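Tryptophanyl-tRNA synthetase (Campylobacter jejuni subsp. jejuni, PDB 3TZL) probably catalyses the ATP-dependent attachment of tryptophan to tRNA(Trp), as a homodimeric class I aminoacyl-tRNA synthetase. Local coordinates at residues Ser60-Ala65 with Glu282-Leu287; Leu68-Asp73 with Asp202-Glu207; Val88-Trp93 with Glu311-Ile316; Asn165-Ile170 with Tyr317-Leu322. All coordinates share one frame; numbering follows the deposited sequence.

Contact 1: residues Ser60-Ala65 with Glu282-Leu287; sequences SLKAAA and EKYNEL
Tyr284 reaches from helix 278-289 to the flank of helix 53-70, where its ring borders Ala65 and its hydroxyl meets Lys62. Its first torsion holds CG anti to the backbone N (chi1 176°), which sets CG beside its own carbonyl carbon and sends the ring toward helix 53-70. CB and CG stay short of the partner segment, and contact begins at CD1, 3.8 Å from Ala65 CB. CE1 comes 3.5 Å from Lys62 O, which lies near the ring plane, so the C-H edge of the aromatic is presented to a helix carbonyl, an approach that is probably mildly favourable. At the tip, OH rests on the aliphatic part of Lys62, 3.7 Å from its CB and equally near its CD; the lysine then bends at chi3 and chi4, its amino group turns from the tyrosine, and its side chain lies about 5 Å from a bound phosphate ion. One turn on, Leu287 also packs on Ala65, with Leu287 CB 4.0 Å from Ala65 CB. The contact thus joins helix 53-70 of the class I synthetase fold to the penultimate helix of the chain; the two segments approach to 9.5 Å between axes and run roughly antiparallel, at 143°. Phe204, in the loop before helix 207-215, stacks on the Tyr284 ring, while Leu294 and Leu298 of helix 291-320 pack on Ala64 beside the contact.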
loop_
_atom_site.group_PDB
_atom_site.type_symbol
_atom_site.label_atom_id
_atom_site.label_comp_id
_atom_site.label_asym_id
_atom_site.label_seq_id
_atom_site.Cartn_x
_atom_site.Cartn_y
_atom_site.Cartn_z
ATOM N N SER B 60 -3.788 -5.034 -19.603
ATOM C CA SER B 60 -3.138 -6.137 -18.896
ATOM C C SER B 60 -3.277 -7.438 -19.675
ATOM O O SER B 60 -2.298 -8.189 -19.819
ATOM C CB SER B 60 -3.720 -6.303 -17.489
ATOM O OG SER B 60 -3.345 -5.205 -16.672
ATOM N N LEU B 61 -4.495 -7.716 -20.154
ATOM C CA LEU B 61 -4.740 -8.915 -20.947
ATOM C C LEU B 61 -3.867 -8.866 -22.216
ATOM O O LEU B 61 -3.173 -9.836 -22.530
ATOM C CB LEU B 61 -6.224 -9.036 -21.312
ATOM C CG LEU B 61 -7.232 -9.315 -20.196
ATOM C CD1 LEU B 61 -8.618 -9.556 -20.772
ATOM C CD2 LEU B 61 -6.802 -10.508 -19.329
ATOM N N LYS B 62 -3.873 -7.730 -22.923
ATOM C CA LYS B 62 -3.051 -7.593 -24.137
ATOM C C LYS B 62 -1.571 -7.760 -23.873
ATOM O O LYS B 62 -0.859 -8.383 -24.650
ATOM C CB LYS B 62 -3.301 -6.259 -24.835
ATOM C CG LYS B 62 -4.731 -6.082 -25.305
ATOM C CD LYS B 62 -4.894 -4.890 -26.253
ATOM C CE LYS B 62 -4.406 -3.568 -25.656
ATOM N NZ LYS B 62 -3.241 -2.982 -26.411
ATOM N N ALA B 63 -1.100 -7.196 -22.768
ATOM C CA ALA B 63 0.320 -7.310 -22.455
ATOM C C ALA B 63 0.699 -8.767 -22.186
ATOM O O ALA B 63 1.718 -9.243 -22.667
ATOM C CB ALA B 63 0.701 -6.431 -21.290
ATOM N N ALA B 64 -0.121 -9.471 -21.410
ATOM C CA ALA B 64 0.172 -10.853 -21.075
ATOM C C ALA B 64 0.149 -11.678 -22.362
ATOM O O ALA B 64 1.085 -12.427 -22.629
ATOM C CB ALA B 64 -0.836 -11.388 -20.060
ATOM N N ALA B 65 -0.904 -11.511 -23.164
ATOM C CA ALA B 65 -1.033 -12.222 -24.448
ATOM C C ALA B 65 0.149 -11.933 -25.365
ATOM O O ALA B 65 0.682 -12.842 -26.005
ATOM C CB ALA B 65 -2.337 -11.860 -25.144
ATOM N N GLU B 282 -1.391 -15.133 -34.419
ATOM C CA GLU B 282 -2.472 -16.104 -34.271
ATOM C C GLU B 282 -2.628 -16.534 -32.826
ATOM O O GLU B 282 -3.746 -16.687 -32.325
ATOM C CB GLU B 282 -2.224 -17.343 -35.140
ATOM C CG GLU B 282 -2.285 -17.086 -36.623
ATOM C CD GLU B 282 -1.811 -18.291 -37.451
ATOM O OE1 GLU B 282 -1.535 -19.368 -36.863
ATOM O OE2 GLU B 282 -1.714 -18.152 -38.693
ATOM N N LYS B 283 -1.499 -16.739 -32.155
ATOM C CA LYS B 283 -1.515 -17.107 -30.746
ATOM C C LYS B 283 -2.062 -15.951 -29.874
ATOM O O LYS B 283 -2.862 -16.164 -28.939
ATOM C CB LYS B 283 -0.113 -17.502 -30.301
ATOM C CG LYS B 283 -0.018 -17.899 -28.845
ATOM C CD LYS B 283 1.372 -18.430 -28.554
ATOM C CE LYS B 283 1.619 -18.609 -27.066
ATOM N NZ LYS B 283 3.006 -19.123 -26.849
ATOM N N TYR B 284 -1.623 -14.737 -30.195
ATOM C CA TYR B 284 -2.072 -13.532 -29.517
ATOM C C TYR B 284 -3.592 -13.398 -29.569
ATOM O O TYR B 284 -4.257 -13.297 -28.530
ATOM C CB TYR B 284 -1.391 -12.333 -30.164
ATOM C CG TYR B 284 -1.801 -10.964 -29.649
ATOM C CD1 TYR B 284 -1.281 -10.447 -28.463
ATOM C CD2 TYR B 284 -2.646 -10.157 -30.396
ATOM C CE1 TYR B 284 -1.634 -9.160 -28.017
ATOM C CE2 TYR B 284 -3.008 -8.885 -29.964
ATOM C CZ TYR B 284 -2.496 -8.393 -28.783
ATOM O OH TYR B 284 -2.875 -7.134 -28.390
ATOM N N ASN B 285 -4.132 -13.420 -30.782
ATOM C CA ASN B 285 -5.571 -13.355 -30.996
ATOM C C ASN B 285 -6.356 -14.467 -30.318
ATOM O O ASN B 285 -7.420 -14.213 -29.753
ATOM C CB ASN B 285 -5.875 -13.321 -32.494
ATOM C CG ASN B 285 -5.431 -12.018 -33.132
ATOM O OD1 ASN B 285 -5.742 -10.933 -32.628
ATOM N ND2 ASN B 285 -4.678 -12.113 -34.223
ATOM N N GLU B 286 -5.837 -15.691 -30.377
ATOM C CA GLU B 286 -6.444 -16.820 -29.673
ATOM C C GLU B 286 -6.539 -16.579 -28.159
ATOM O O GLU B 286 -7.571 -16.836 -27.547
ATOM C CB GLU B 286 -5.680 -18.121 -29.976
ATOM C CG GLU B 286 -6.089 -19.345 -29.143
ATOM C CD GLU B 286 -5.175 -19.594 -27.928
ATOM O OE1 GLU B 286 -3.937 -19.424 -28.052
ATOM O OE2 GLU B 286 -5.696 -19.964 -26.844
ATOM N N LEU B 287 -5.468 -16.077 -27.557
ATOM C CA LEU B 287 -5.451 -15.830 -26.121
ATOM C C LEU B 287 -6.435 -14.730 -25.708
ATOM O O LEU B 287 -6.900 -14.701 -24.572
ATOM C CB LEU B 287 -4.036 -15.473 -25.655
ATOM C CG LEU B 287 -2.986 -16.589 -25.677
ATOM C CD1 LEU B 287 -1.579 -15.996 -25.578
ATOM C CD2 LEU B 287 -3.209 -17.617 -24.559
#

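Contact 2: residues Leu68-Asp73 with Asp202-Glu207; sequences LSLGID and DIFSSE
Ser69 OG, hydrogen-bonded to Ala65 O one turn back in its own helix, turns its polar end to the backbone and leaves CB to meet Phe204, 4.2 Å from the ring's CZ. Leu70 does more of the touching. Leu70 and Phe204 point at each other across the gap, and Leu70 CD1 lies near the ring plane at the edge, 3.8 Å from Phe204 CE2, with Leu70 CG equally close to Phe204 CZ. The same methyl reaches Ile203, where Leu70 CD1 and Ile203 CD1 are 4.2 Å apart. Ile203 CG2 covers one face of the phenylalanine, 3.4 Å above the centre of the Phe204 ring, and the ring edge is what meets Leu70. Helix 53-70 ends here in a Schellman motif, with Gly71 at positive phi and two bonds back into the last turn. On the loop side the chain follows the KMSKS region; the backbone of Ile203 is hydrogen-bonded to Leu16 of the HIGH region, and its side chain lies about 6 Å from that of Asn20, part of the ADP pocket. Across the two segments the attraction is apolar, and the directional bonds of Ser69 and Ile203 are made elsewhere, so shape and burial fit the loop to the helix end.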
loop_
_atom_site.group_PDB
_atom_site.type_symbol
_atom_site.label_atom_id
_atom_site.label_comp_id
_atom_site.label_asym_id
_atom_site.label_seq_id
_atom_site.Cartn_x
_atom_site.Cartn_y
_atom_site.Cartn_z
ATOM N N LEU B 68 3.508 -13.706 -23.938
ATOM C CA LEU B 68 3.383 -15.133 -24.160
ATOM C C LEU B 68 3.545 -15.447 -25.642
ATOM O O LEU B 68 4.308 -16.347 -26.013
ATOM C CB LEU B 68 2.040 -15.631 -23.633
ATOM C CG LEU B 68 1.978 -15.631 -22.111
ATOM C CD1 LEU B 68 0.576 -15.937 -21.647
ATOM C CD2 LEU B 68 2.951 -16.646 -21.555
ATOM N N SER B 69 2.852 -14.687 -26.491
ATOM C CA SER B 69 2.916 -14.910 -27.941
ATOM C C SER B 69 4.314 -14.786 -28.533
ATOM O O SER B 69 4.652 -15.487 -29.482
ATOM C CB SER B 69 1.989 -13.945 -28.667
ATOM O OG SER B 69 0.671 -14.258 -28.312
ATOM N N LEU B 70 5.117 -13.889 -27.972
ATOM C CA LEU B 70 6.440 -13.605 -28.508
ATOM C C LEU B 70 7.530 -14.491 -27.885
ATOM O O LEU B 70 8.682 -14.437 -28.301
ATOM C CB LEU B 70 6.761 -12.119 -28.356
ATOM C CG LEU B 70 5.881 -11.216 -29.229
ATOM C CD1 LEU B 70 5.830 -9.794 -28.673
ATOM C CD2 LEU B 70 6.428 -11.189 -30.647
ATOM N N GLY B 71 7.176 -15.308 -26.894
ATOM C CA GLY B 71 8.104 -16.337 -26.446
ATOM C C GLY B 71 8.265 -16.605 -24.959
ATOM O O GLY B 71 9.006 -17.508 -24.559
ATOM N N ILE B 72 7.597 -15.833 -24.121
ATOM C CA ILE B 72 7.723 -16.116 -22.702
ATOM C C ILE B 72 7.188 -17.505 -22.412
ATOM O O ILE B 72 6.063 -17.853 -22.783
ATOM C CB ILE B 72 7.039 -15.075 -21.831
ATOM C CG1 ILE B 72 7.869 -13.795 -21.835
ATOM C CG2 ILE B 72 6.894 -15.605 -20.418
ATOM C CD1 ILE B 72 7.377 -12.763 -20.819
ATOM N N ASP B 73 8.023 -18.309 -21.777
ATOM C CA ASP B 73 7.707 -19.708 -21.575
ATOM C C ASP B 73 7.324 -19.933 -20.114
ATOM O O ASP B 73 8.196 -19.964 -19.249
ATOM C CB ASP B 73 8.925 -20.550 -21.950
ATOM C CG ASP B 73 8.625 -22.033 -21.997
ATOM O OD1 ASP B 73 7.727 -22.496 -21.258
ATOM O OD2 ASP B 73 9.306 -22.738 -22.773
ATOM N N ASP B 202 4.341 -1.987 -36.265
ATOM C CA ASP B 202 3.715 -2.717 -35.166
ATOM C C ASP B 202 3.644 -4.223 -35.428
ATOM O O ASP B 202 3.614 -4.676 -36.579
ATOM C CB ASP B 202 2.321 -2.148 -34.861
ATOM C CG ASP B 202 2.359 -0.660 -34.520
ATOM O OD1 ASP B 202 3.370 -0.192 -33.966
ATOM O OD2 ASP B 202 1.375 0.047 -34.819
ATOM N N ILE B 203 3.621 -4.983 -34.340
ATOM C CA ILE B 203 3.682 -6.436 -34.389
ATOM C C ILE B 203 2.303 -7.049 -34.507
ATOM O O ILE B 203 2.109 -8.019 -35.232
ATOM C CB ILE B 203 4.316 -6.981 -33.107
ATOM C CG1 ILE B 203 5.776 -6.535 -33.022
ATOM C CG2 ILE B 203 4.203 -8.492 -33.053
ATOM C CD1 ILE B 203 6.465 -6.970 -31.752
ATOM N N PHE B 204 1.348 -6.481 -33.780
ATOM C CA PHE B 204 0.027 -7.065 -33.667
ATOM C C PHE B 204 -1.047 -6.209 -34.332
ATOM O O PHE B 204 -2.123 -6.016 -33.785
ATOM C CB PHE B 204 -0.308 -7.326 -32.193
ATOM C CG PHE B 204 0.636 -8.291 -31.533
ATOM C CD1 PHE B 204 0.624 -9.633 -31.878
ATOM C CD2 PHE B 204 1.545 -7.857 -30.585
ATOM C CE1 PHE B 204 1.496 -10.525 -31.282
ATOM C CE2 PHE B 204 2.430 -8.744 -29.998
ATOM C CZ PHE B 204 2.397 -10.081 -30.349
ATOM N N SER B 205 -0.750 -5.714 -35.522
ATOM C CA SER B 205 -1.692 -4.896 -36.260
ATOM C C SER B 205 -2.360 -5.749 -37.319
ATOM O O SER B 205 -2.014 -6.914 -37.497
ATOM C CB SER B 205 -0.956 -3.728 -36.909
ATOM O OG SER B 205 0.153 -4.189 -37.668
ATOM N N SER B 206 -3.332 -5.177 -38.015
ATOM C CA SER B 206 -3.918 -5.849 -39.157
ATOM C C SER B 206 -2.943 -5.722 -40.299
ATOM O O SER B 206 -2.099 -4.825 -40.288
ATOM C CB SER B 206 -5.224 -5.168 -39.556
ATOM O OG SER B 206 -4.995 -3.821 -39.938
ATOM N N GLU B 207 -3.069 -6.602 -41.288
ATOM C CA GLU B 207 -2.262 -6.520 -42.496
ATOM C C GLU B 207 -2.400 -5.175 -43.193
ATOM O O GLU B 207 -1.455 -4.703 -43.824
ATOM C CB GLU B 207 -2.628 -7.635 -43.461
ATOM C CG GLU B 207 -2.210 -9.010 -42.974
ATOM C CD GLU B 207 -2.293 -10.050 -44.066
ATOM O OE1 GLU B 207 -2.389 -9.650 -45.247
ATOM O OE2 GLU B 207 -2.268 -11.262 -43.746
#

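Contact 3: residues Val88-Trp93 with Glu311-Ile316; sequences VMELYW and EKMQKI
Met313, present as selenomethionine, lays its SE 4.0 Å from Leu91 CB and brings its methyl against the CB and CG of Glu90, with Met313 CE 4.0 Å from Glu90 CG. Two successive bends (chi2 -46°, chi3 -72°) curl the chain so that the terminal methyl also approaches Leu91 N. Farther along, Leu91 CD1 and Ile316 CD1 make a looser apolar touch at 4.5 Å. These are soft, dispersive contacts, while the acid beside them is held by its polar end: Glu90 OE1 forms a salt bridge with Lys86 and a hydrogen bond with Tyr44, both of the second subunit, and OE2 has a probable but suspiciously short bond to Tyr317 OH. Lys312 NZ forms a salt bridge with Asp139 and a hydrogen bond with Ile170 O. The packing joins helix 87-96, at the dimer interface, to the C-terminal helix 291-320, their segments inclined at 35° and 11.1 Å apart between axes; helix 122-137 packs on Val88 and Met89, Ile170 and Phe171 on Ile316, and the second subunit on Met89 and Trp93.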
loop_
_atom_site.group_PDB
_atom_site.type_symbol
_atom_site.label_atom_id
_atom_site.label_comp_id
_atom_site.label_asym_id
_atom_site.label_seq_id
_atom_site.Cartn_x
_atom_site.Cartn_y
_atom_site.Cartn_z
ATOM N N VAL B 88 2.360 -8.517 -2.102
ATOM C CA VAL B 88 3.173 -7.347 -2.425
ATOM C C VAL B 88 2.664 -6.042 -1.810
ATOM O O VAL B 88 3.464 -5.172 -1.464
ATOM C CB VAL B 88 3.422 -7.186 -3.949
ATOM C CG1 VAL B 88 2.186 -6.609 -4.667
ATOM C CG2 VAL B 88 4.646 -6.313 -4.161
HETATM N N MSE B 89 1.348 -5.919 -1.642
HETATM C CA MSE B 89 0.748 -4.727 -1.021
HETATM C C MSE B 89 1.078 -4.632 0.462
HETATM O O MSE B 89 1.341 -3.558 0.988
HETATM C CB MSE B 89 -0.760 -4.754 -1.165
HETATM C CG MSE B 89 -1.219 -4.554 -2.570
HETATM SE SE MSE B 89 -1.326 -2.658 -2.965
HETATM C CE MSE B 89 0.456 -2.013 -3.090
ATOM N N GLU B 90 1.034 -5.770 1.132
ATOM C CA GLU B 90 1.361 -5.823 2.537
ATOM C C GLU B 90 2.832 -5.488 2.726
ATOM O O GLU B 90 3.178 -4.698 3.597
ATOM C CB GLU B 90 1.032 -7.205 3.091
ATOM C CG GLU B 90 0.966 -7.245 4.607
ATOM C CD GLU B 90 0.072 -8.351 5.111
ATOM O OE1 GLU B 90 -0.826 -8.061 5.948
ATOM O OE2 GLU B 90 0.270 -9.509 4.679
ATOM N N LEU B 91 3.703 -6.059 1.885
ATOM C CA LEU B 91 5.139 -5.780 1.985
ATOM C C LEU B 91 5.462 -4.306 1.744
ATOM O O LEU B 91 6.298 -3.726 2.420
ATOM C CB LEU B 91 5.964 -6.669 1.045
ATOM C CG LEU B 91 7.479 -6.486 1.179
ATOM C CD1 LEU B 91 7.906 -6.767 2.619
ATOM C CD2 LEU B 91 8.305 -7.366 0.183
ATOM N N TYR B 92 4.794 -3.723 0.761
ATOM C CA TYR B 92 4.911 -2.304 0.445
ATOM C C TYR B 92 4.671 -1.413 1.674
ATOM O O TYR B 92 5.473 -0.521 1.961
ATOM C CB TYR B 92 3.944 -1.996 -0.702
ATOM C CG TYR B 92 3.500 -0.567 -0.898
ATOM C CD1 TYR B 92 4.407 0.440 -1.203
ATOM C CD2 TYR B 92 2.150 -0.242 -0.860
ATOM C CE1 TYR B 92 3.982 1.740 -1.413
ATOM C CE2 TYR B 92 1.721 1.043 -1.086
ATOM C CZ TYR B 92 2.642 2.038 -1.356
ATOM O OH TYR B 92 2.204 3.338 -1.564
ATOM N N TRP B 93 3.602 -1.675 2.422
ATOM C CA TRP B 93 3.346 -0.927 3.658
ATOM C C TRP B 93 4.445 -1.151 4.708
ATOM O O TRP B 93 4.887 -0.215 5.372
ATOM C CB TRP B 93 1.999 -1.323 4.252
ATOM C CG TRP B 93 1.761 -0.778 5.632
ATOM C CD1 TRP B 93 1.707 -1.494 6.798
ATOM C CD2 TRP B 93 1.536 0.593 5.993
ATOM N NE1 TRP B 93 1.475 -0.657 7.861
ATOM C CE2 TRP B 93 1.350 0.630 7.398
ATOM C CE3 TRP B 93 1.473 1.796 5.267
ATOM C CZ2 TRP B 93 1.109 1.824 8.097
ATOM C CZ3 TRP B 93 1.236 2.993 5.968
ATOM C CH2 TRP B 93 1.054 2.991 7.369
ATOM N N GLU B 311 6.359 -17.645 1.499
ATOM C CA GLU B 311 7.501 -18.020 2.317
ATOM C C GLU B 311 8.213 -16.771 2.874
ATOM O O GLU B 311 8.604 -16.738 4.038
ATOM C CB GLU B 311 8.457 -18.898 1.512
ATOM C CG GLU B 311 7.883 -20.280 1.205
ATOM C CD GLU B 311 8.740 -21.097 0.242
ATOM O OE1 GLU B 311 9.330 -20.522 -0.708
ATOM O OE2 GLU B 311 8.813 -22.327 0.430
ATOM N N LYS B 312 8.356 -15.733 2.053
ATOM C CA LYS B 312 9.010 -14.511 2.514
ATOM C C LYS B 312 8.145 -13.851 3.576
ATOM O O LYS B 312 8.642 -13.458 4.632
ATOM C CB LYS B 312 9.283 -13.537 1.360
ATOM C CG LYS B 312 9.874 -12.192 1.805
ATOM C CD LYS B 312 11.265 -12.408 2.410
ATOM C CE LYS B 312 12.282 -12.753 1.320
ATOM N NZ LYS B 312 13.596 -13.265 1.837
HETATM N N MSE B 313 6.848 -13.754 3.308
HETATM C CA MSE B 313 5.936 -13.135 4.275
HETATM C C MSE B 313 5.871 -13.847 5.629
HETATM O O MSE B 313 5.678 -13.196 6.640
HETATM C CB MSE B 313 4.529 -12.936 3.703
HETATM C CG MSE B 313 4.473 -11.910 2.524
HETATM SE SE MSE B 313 5.459 -10.208 2.808
HETATM C CE MSE B 313 4.301 -9.329 4.109
ATOM N N GLN B 314 6.036 -15.162 5.651
ATOM C CA GLN B 314 6.064 -15.912 6.911
ATOM C C GLN B 314 7.222 -15.421 7.785
ATOM O O GLN B 314 7.088 -15.289 9.005
ATOM C CB GLN B 314 6.199 -17.421 6.652
ATOM C CG GLN B 314 4.896 -18.100 6.239
ATOM C CD GLN B 314 5.082 -19.497 5.616
ATOM O OE1 GLN B 314 6.118 -20.154 5.781
ATOM N NE2 GLN B 314 4.065 -19.941 4.879
ATOM N N LYS B 315 8.358 -15.148 7.146
ATOM C CA LYS B 315 9.512 -14.597 7.842
ATOM C C LYS B 315 9.253 -13.165 8.290
ATOM O O LYS B 315 9.565 -12.793 9.425
ATOM C CB LYS B 315 10.748 -14.643 6.943
ATOM C CG LYS B 315 11.219 -16.054 6.646
ATOM C CD LYS B 315 12.434 -16.018 5.729
ATOM C CE LYS B 315 12.960 -17.413 5.420
ATOM N NZ LYS B 315 14.135 -17.340 4.500
ATOM N N ILE B 316 8.695 -12.360 7.393
ATOM C CA ILE B 316 8.383 -10.979 7.717
ATOM C C ILE B 316 7.389 -10.884 8.872
ATOM O O ILE B 316 7.533 -10.036 9.752
ATOM C CB ILE B 316 7.796 -10.246 6.519
ATOM C CG1 ILE B 316 8.808 -10.235 5.363
ATOM C CG2 ILE B 316 7.342 -8.843 6.926
ATOM C CD1 ILE B 316 9.978 -9.387 5.608
#

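Contact 4: residues Asn165-Ile170 with Tyr317-Leu322; sequences NEWGEI and YEKIGL
Lys319 sets its CB over one face of Trp167, 3.6 Å from the centroid of the indole six-membered ring and only 18° off the ring normal, a CH-pi contact. The indole and the lysine chain run antiparallel past one another: the indole extends toward the end of helix 291-320, while the lysine, bent twice (chi2 -53°, chi3 -80°), doubles back until Lys319 CE is 3.3 Å from Trp167 O. Ile320 takes the edge instead, its CD1 in the ring plane and 3.7 Å from Trp167 CZ2. Here two helices end side by side, 150-167 and 291-320, each followed by a glycine at positive phi, Gly168 and Gly321; at the second end Tyr317 O accepts from both Gly321 N and Leu322 N. Ile170 joins more loosely, its CD1 4.2 Å from Lys319 CG. Phe98 meets the indole edge-to-face, and Trp167 NE1 donates to Gln51 O of the second subunit, while Ile320 packs on Met47 of that subunit.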
loop_
_atom_site.group_PDB
_atom_site.type_symbol
_atom_site.label_atom_id
_atom_site.label_comp_id
_atom_site.label_asym_id
_atom_site.label_seq_id
_atom_site.Cartn_x
_atom_site.Cartn_y
_atom_site.Cartn_z
ATOM N N ASN B 165 19.391 -4.414 8.643
ATOM C CA ASN B 165 20.074 -3.856 9.807
ATOM C C ASN B 165 19.231 -3.997 11.066
ATOM O O ASN B 165 19.755 -4.134 12.164
ATOM C CB ASN B 165 20.420 -2.386 9.588
ATOM C CG ASN B 165 21.831 -2.191 9.105
ATOM O OD1 ASN B 165 22.723 -2.983 9.419
ATOM N ND2 ASN B 165 22.051 -1.129 8.335
ATOM N N GLU B 166 17.917 -3.962 10.898
ATOM C CA GLU B 166 17.016 -4.009 12.039
ATOM C C GLU B 166 16.601 -5.438 12.416
ATOM O O GLU B 166 16.446 -5.738 13.601
ATOM C CB GLU B 166 15.778 -3.147 11.775
ATOM C CG GLU B 166 14.744 -3.174 12.904
ATOM C CD GLU B 166 15.184 -2.397 14.135
ATOM O OE1 GLU B 166 16.113 -1.575 14.024
ATOM O OE2 GLU B 166 14.598 -2.606 15.211
ATOM N N TRP B 167 16.455 -6.310 11.412
ATOM C CA TRP B 167 15.802 -7.608 11.596
ATOM C C TRP B 167 16.675 -8.850 11.309
ATOM O O TRP B 167 16.267 -9.977 11.589
ATOM C CB TRP B 167 14.545 -7.670 10.725
ATOM C CG TRP B 167 13.357 -6.932 11.251
ATOM C CD1 TRP B 167 13.190 -6.400 12.514
ATOM C CD2 TRP B 167 12.148 -6.659 10.539
ATOM N NE1 TRP B 167 11.951 -5.816 12.621
ATOM C CE2 TRP B 167 11.293 -5.953 11.423
ATOM C CE3 TRP B 167 11.702 -6.939 9.236
ATOM C CZ2 TRP B 167 10.026 -5.524 11.044
ATOM C CZ3 TRP B 167 10.437 -6.513 8.863
ATOM C CH2 TRP B 167 9.616 -5.813 9.765
ATOM N N GLY B 168 17.870 -8.650 10.762
ATOM C CA GLY B 168 18.716 -9.771 10.377
ATOM C C GLY B 168 18.729 -10.005 8.877
ATOM O O GLY B 168 18.473 -9.092 8.109
ATOM N N GLU B 169 19.017 -11.232 8.457
ATOM C CA GLU B 169 19.109 -11.555 7.038
ATOM C C GLU B 169 17.727 -11.781 6.453
ATOM O O GLU B 169 17.265 -12.914 6.327
ATOM C CB GLU B 169 19.958 -12.809 6.817
ATOM C CG GLU B 169 21.462 -12.615 6.997
ATOM C CD GLU B 169 22.215 -13.944 7.068
ATOM O OE1 GLU B 169 21.625 -14.991 6.711
ATOM O OE2 GLU B 169 23.393 -13.942 7.491
ATOM N N ILE B 170 17.063 -10.702 6.087
ATOM C CA ILE B 170 15.720 -10.830 5.560
ATOM C C ILE B 170 15.763 -10.813 4.033
ATOM O O ILE B 170 15.151 -11.655 3.374
ATOM C CB ILE B 170 14.794 -9.698 6.044
ATOM C CG1 ILE B 170 14.757 -9.620 7.569
ATOM C CG2 ILE B 170 13.406 -9.911 5.515
ATOM C CD1 ILE B 170 14.460 -10.949 8.251
ATOM N N TYR B 317 6.381 -11.753 8.852
ATOM C CA TYR B 317 5.348 -11.772 9.885
ATOM C C TYR B 317 5.927 -12.000 11.269
ATOM O O TYR B 317 5.467 -11.404 12.250
ATOM C CB TYR B 317 4.330 -12.884 9.622
ATOM C CG TYR B 317 3.207 -12.497 8.680
ATOM C CD1 TYR B 317 3.325 -11.399 7.849
ATOM C CD2 TYR B 317 2.010 -13.227 8.650
ATOM C CE1 TYR B 317 2.291 -11.036 6.989
ATOM C CE2 TYR B 317 0.965 -12.873 7.794
ATOM C CZ TYR B 317 1.121 -11.778 6.959
ATOM O OH TYR B 317 0.115 -11.408 6.096
ATOM N N GLU B 318 6.915 -12.883 11.353
ATOM C CA GLU B 318 7.562 -13.148 12.631
ATOM C C GLU B 318 8.241 -11.879 13.166
ATOM O O GLU B 318 8.258 -11.644 14.383
ATOM C CB GLU B 318 8.552 -14.305 12.527
ATOM C CG GLU B 318 9.271 -14.638 13.841
ATOM C CD GLU B 318 8.379 -15.356 14.878
ATOM O OE1 GLU B 318 7.138 -15.403 14.703
ATOM O OE2 GLU B 318 8.922 -15.883 15.874
ATOM N N LYS B 319 8.757 -11.044 12.261
ATOM C CA LYS B 319 9.478 -9.834 12.679
ATOM C C LYS B 319 8.577 -8.639 12.977
ATOM O O LYS B 319 8.948 -7.776 13.771
ATOM C CB LYS B 319 10.539 -9.440 11.645
ATOM C CG LYS B 319 11.525 -10.560 11.299
ATOM C CD LYS B 319 12.167 -11.141 12.554
ATOM C CE LYS B 319 13.297 -10.288 13.057
ATOM N NZ LYS B 319 13.648 -10.606 14.470
ATOM N N ILE B 320 7.408 -8.569 12.335
ATOM C CA ILE B 320 6.547 -7.388 12.475
ATOM C C ILE B 320 5.364 -7.674 13.408
ATOM O O ILE B 320 4.610 -6.772 13.792
ATOM C CB ILE B 320 6.037 -6.885 11.101
ATOM C CG1 ILE B 320 5.505 -5.449 11.206
ATOM C CG2 ILE B 320 4.956 -7.802 10.584
ATOM C CD1 ILE B 320 6.565 -4.404 11.574
ATOM N N GLY B 321 5.208 -8.941 13.774
ATOM C CA GLY B 321 4.243 -9.317 14.786
ATOM C C GLY B 321 2.892 -9.760 14.254
ATOM O O GLY B 321 1.900 -9.705 14.977
ATOM N N LEU B 322 2.842 -10.202 13.000
ATOM C CA LEU B 322 1.577 -10.621 12.413
ATOM C C LEU B 322 1.438 -12.127 12.485
ATOM O O LEU B 322 0.323 -12.648 12.378
ATOM C CB LEU B 322 1.455 -10.156 10.965
ATOM C CG LEU B 322 1.246 -8.661 10.805
ATOM C CD1 LEU B 322 1.115 -8.305 9.341
ATOM C CD2 LEU B 322 -0.003 -8.250 11.610
ATOM O OXT LEU B 322 2.434 -12.834 12.655
#

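Overall arrangement
The four contacts form two groups. Contacts 1 and 2 share helix 53-70, have centres 8 Å apart and touch; contacts 3 and 4 share helix 291-320, lie 10 Å apart between centres and both touch the second subunit. The centres of contacts 2 and 4 are 43 Å apart, on opposite sides of the chain's centre. Along the chain, 68-73 and 202-207 both lie between 60-65 and 282-287, whereas in every other pair of contacts the segments alternate. The C-terminal helices thus run from the neighbourhood of the ADP pocket to the dimer interface, packing on helix 53-70 at one end and on helices 87-96 and 150-167 at the other.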